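Local coordinates for protein putative thioesterase (Novosphingobium aromaticivorans, PDB 3CJY) that is a putative hydrolase with two hot-dog thioesterase domains, probably cleaving acyl-CoA thioesters, and binds calcium, at residues D46-T51 with A89-T94. Numbering follows the deposited sequence. Where two conformers were deposited one is given.
Sequences DVAAET and ARVAGT. With CA (calcium ion), chain B.
V47 and V91 meet methyl to methyl, their branches set aslant: CG2 of V47 lies 3.8 Å from CG1 of V91 and 4.1 Å from CG2 of V91. With CG1 of V91 anti to the backbone N (chi1 -178°), both methyls of V91 lie against V47, and CG2 also reaches CB of A48 at 4.2 Å. Backbones are closest at A48 and A89, whose CA atoms lie 6.6 Å apart, a spacing consistent with the small side chains at both positions. This is the packing of a hot-dog fold, in which helix 37-52 of the N-terminal acyl-CoA thioesterase domain is wrapped by antiparallel strands. L75 and V77 of strand 72-79 also touch V47, while I105 of strand 98-107 touches both A48 and V91, continuing the apolar layer over adjoining strands. One turn on, T51 gives two hydrogen bonds back to the carbonyl O of V47, one from N and one from OG1 (2.8 Å), arriving from opposite faces of its plane. The T51 hydroxyl is also hydrogen-bonded to Y17, and T51 O binds calcium at 2.3 Å, together with D14 and a water.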
ATOM      1  N   ASP A  46       0.893  -5.612  16.027  0.50 16.78           N
ATOM      2  CA  ASP A  46       1.060  -5.674  17.473  0.50 16.71           C
ATOM      3  C   ASP A  46       2.189  -6.663  17.816  0.50 16.50           C
ATOM      4  O   ASP A  46       3.146  -6.310  18.492  0.50 16.06           O
ATOM      5  CB  ASP A  46      -0.259  -6.077  18.162  0.50 17.28           C
ATOM      6  CG  ASP A  46      -0.208  -5.907  19.674  0.50 18.33           C
ATOM      7  OD1 ASP A  46      -0.255  -4.753  20.146  0.50 21.95           O
ATOM      8  OD2 ASP A  46      -0.135  -6.914  20.393  0.50 20.51           O
ATOM      9  N   VAL A  47       2.100  -7.859  17.249  1.00 16.26           N
ATOM     10  CA  VAL A  47       3.072  -8.938  17.537  1.00 15.09           C
ATOM     11  C   VAL A  47       4.470  -8.573  17.008  1.00 14.85           C
ATOM     12  O   VAL A  47       5.489  -8.904  17.621  1.00 15.12           O
ATOM     13  CB  VAL A  47       2.579 -10.349  17.060  1.00 14.81           C
ATOM     14  CG1 VAL A  47       1.302 -10.686  17.792  1.00 14.48           C
ATOM     15  CG2 VAL A  47       2.396 -10.475  15.520  1.00 12.90           C
ATOM     16  N   ALA A  48       4.504  -7.878  15.882  1.00 15.16           N
ATOM     17  CA  ALA A  48       5.772  -7.422  15.275  1.00 15.29           C
ATOM     18  C   ALA A  48       6.435  -6.405  16.203  1.00 15.92           C
ATOM     19  O   ALA A  48       7.613  -6.535  16.538  1.00 17.16           O
ATOM     20  CB  ALA A  48       5.551  -6.804  13.871  1.00 14.91           C
ATOM     21  N   ALA A  49       5.675  -5.419  16.652  1.00 16.80           N
ATOM     22  CA  ALA A  49       6.233  -4.379  17.539  1.00 17.28           C
ATOM     23  C   ALA A  49       6.676  -4.986  18.874  1.00 18.05           C
ATOM     24  O   ALA A  49       7.727  -4.642  19.432  1.00 16.70           O
ATOM     25  CB  ALA A  49       5.218  -3.272  17.753  1.00 16.55           C
ATOM     26  N   GLU A  50       5.903  -5.951  19.340  1.00 18.85           N
ATOM     27  CA  GLU A  50       6.163  -6.586  20.649  1.00 19.64           C
ATOM     28  C   GLU A  50       7.417  -7.467  20.549  1.00 18.96           C
ATOM     29  O   GLU A  50       8.241  -7.551  21.468  1.00 19.65           O
ATOM     30  CB  GLU A  50       4.908  -7.384  21.062  1.00 20.82           C
ATOM     31  CG  GLU A  50       4.457  -7.212  22.516  1.00 27.08           C
ATOM     32  CD  GLU A  50       5.062  -8.207  23.428  1.00 33.03           C
ATOM     33  OE1 GLU A  50       5.513  -9.250  22.898  1.00 37.37           O
ATOM     34  OE2 GLU A  50       5.082  -7.962  24.659  1.00 37.34           O
ATOM     35  N   THR A  51       7.579  -8.122  19.414  1.00 18.01           N
ATOM     36  CA  THR A  51       8.743  -8.989  19.207  1.00 16.97           C
ATOM     37  C   THR A  51       9.984  -8.158  18.956  1.00 17.28           C
ATOM     38  O   THR A  51      11.018  -8.422  19.531  1.00 17.06           O
ATOM     39  CB  THR A  51       8.531  -9.911  18.017  1.00 17.54           C
ATOM     40  OG1 THR A  51       7.454 -10.790  18.321  1.00 15.28           O
ATOM     41  CG2 THR A  51       9.788 -10.710  17.699  1.00 15.37           C
ATOM     42  N   ALA A  89      10.241  -7.243   9.664  1.00 19.52           N
ATOM     43  CA  ALA A  89       9.715  -8.539  10.088  1.00 17.61           C
ATOM     44  C   ALA A  89       8.653  -9.008   9.125  1.00 17.22           C
ATOM     45  O   ALA A  89       8.146  -8.230   8.325  1.00 16.60           O
ATOM     46  CB  ALA A  89       9.072  -8.404  11.443  1.00 17.92           C
ATOM     47  N   ARG A  90       8.409 -10.308   9.184  1.00 16.66           N
ATOM     48  CA  ARG A  90       7.292 -10.944   8.515  1.00 16.44           C
ATOM     49  C   ARG A  90       6.445 -11.661   9.572  1.00 16.51           C
ATOM     50  O   ARG A  90       6.986 -12.259  10.499  1.00 17.66           O
ATOM     51  CB  ARG A  90       7.780 -11.958   7.509  1.00 18.59           C
ATOM     52  CG  ARG A  90       8.446 -11.329   6.343  1.00 20.43           C
ATOM     53  CD  ARG A  90       8.484 -12.304   5.174  1.00 26.07           C
ATOM     54  NE  ARG A  90       9.359 -13.413   5.473  1.00 30.83           N
ATOM     55  CZ  ARG A  90      10.007 -14.086   4.527  1.00 34.81           C
ATOM     56  NH1 ARG A  90       9.872 -13.729   3.250  1.00 32.09           N
ATOM     57  NH2 ARG A  90      10.816 -15.083   4.861  1.00 36.22           N
ATOM     58  N   VAL A  91       5.140 -11.614   9.398  1.00 16.16           N
ATOM     59  CA  VAL A  91       4.189 -12.241  10.289  1.00 15.87           C
ATOM     60  C   VAL A  91       3.216 -13.090   9.513  1.00 16.39           C
ATOM     61  O   VAL A  91       2.532 -12.620   8.646  1.00 16.67           O
ATOM     62  CB  VAL A  91       3.368 -11.237  11.128  1.00 15.70           C
ATOM     63  CG1 VAL A  91       2.418 -12.002  12.079  1.00 16.22           C
ATOM     64  CG2 VAL A  91       4.292 -10.263  11.917  1.00 15.66           C
ATOM     65  N   ALA A  92       3.167 -14.359   9.885  1.00 15.31           N
ATOM     66  CA  ALA A  92       2.255 -15.301   9.281  1.00 15.29           C
ATOM     67  C   ALA A  92       1.144 -15.616  10.269  1.00 16.00           C
ATOM     68  O   ALA A  92       1.391 -15.917  11.463  1.00 15.80           O
ATOM     69  CB  ALA A  92       2.983 -16.615   8.900  1.00 16.36           C
ATOM     70  N   GLY A  93      -0.066 -15.608   9.737  1.00 15.17           N
ATOM     71  CA  GLY A  93      -1.237 -16.022  10.485  1.00 15.25           C
ATOM     72  C   GLY A  93      -1.710 -17.351   9.953  1.00 15.24           C
ATOM     73  O   GLY A  93      -1.791 -17.584   8.731  1.00 15.60           O
ATOM     74  N   THR A  94      -1.954 -18.261  10.880  1.00 15.19           N
ATOM     75  CA  THR A  94      -2.409 -19.610  10.553  1.00 16.04           C
ATOM     76  C   THR A  94      -3.460 -20.058  11.531  1.00 16.58           C
ATOM     77  O   THR A  94      -3.445 -19.680  12.700  1.00 18.07           O
ATOM     78  CB  THR A  94      -1.254 -20.671  10.622  1.00 15.78           C
ATOM     79  OG1 THR A  94      -0.616 -20.565  11.892  1.00 16.19           O
ATOM     80  CG2 THR A  94      -0.236 -20.452   9.567  1.00 18.63           C
TER
HETATM   81 CA    CA B 259      12.431  -9.689  20.889  0.50 21.51          CA
HETATM   82  O   HOH W   1      13.698 -10.067  19.010  1.00 43.10           O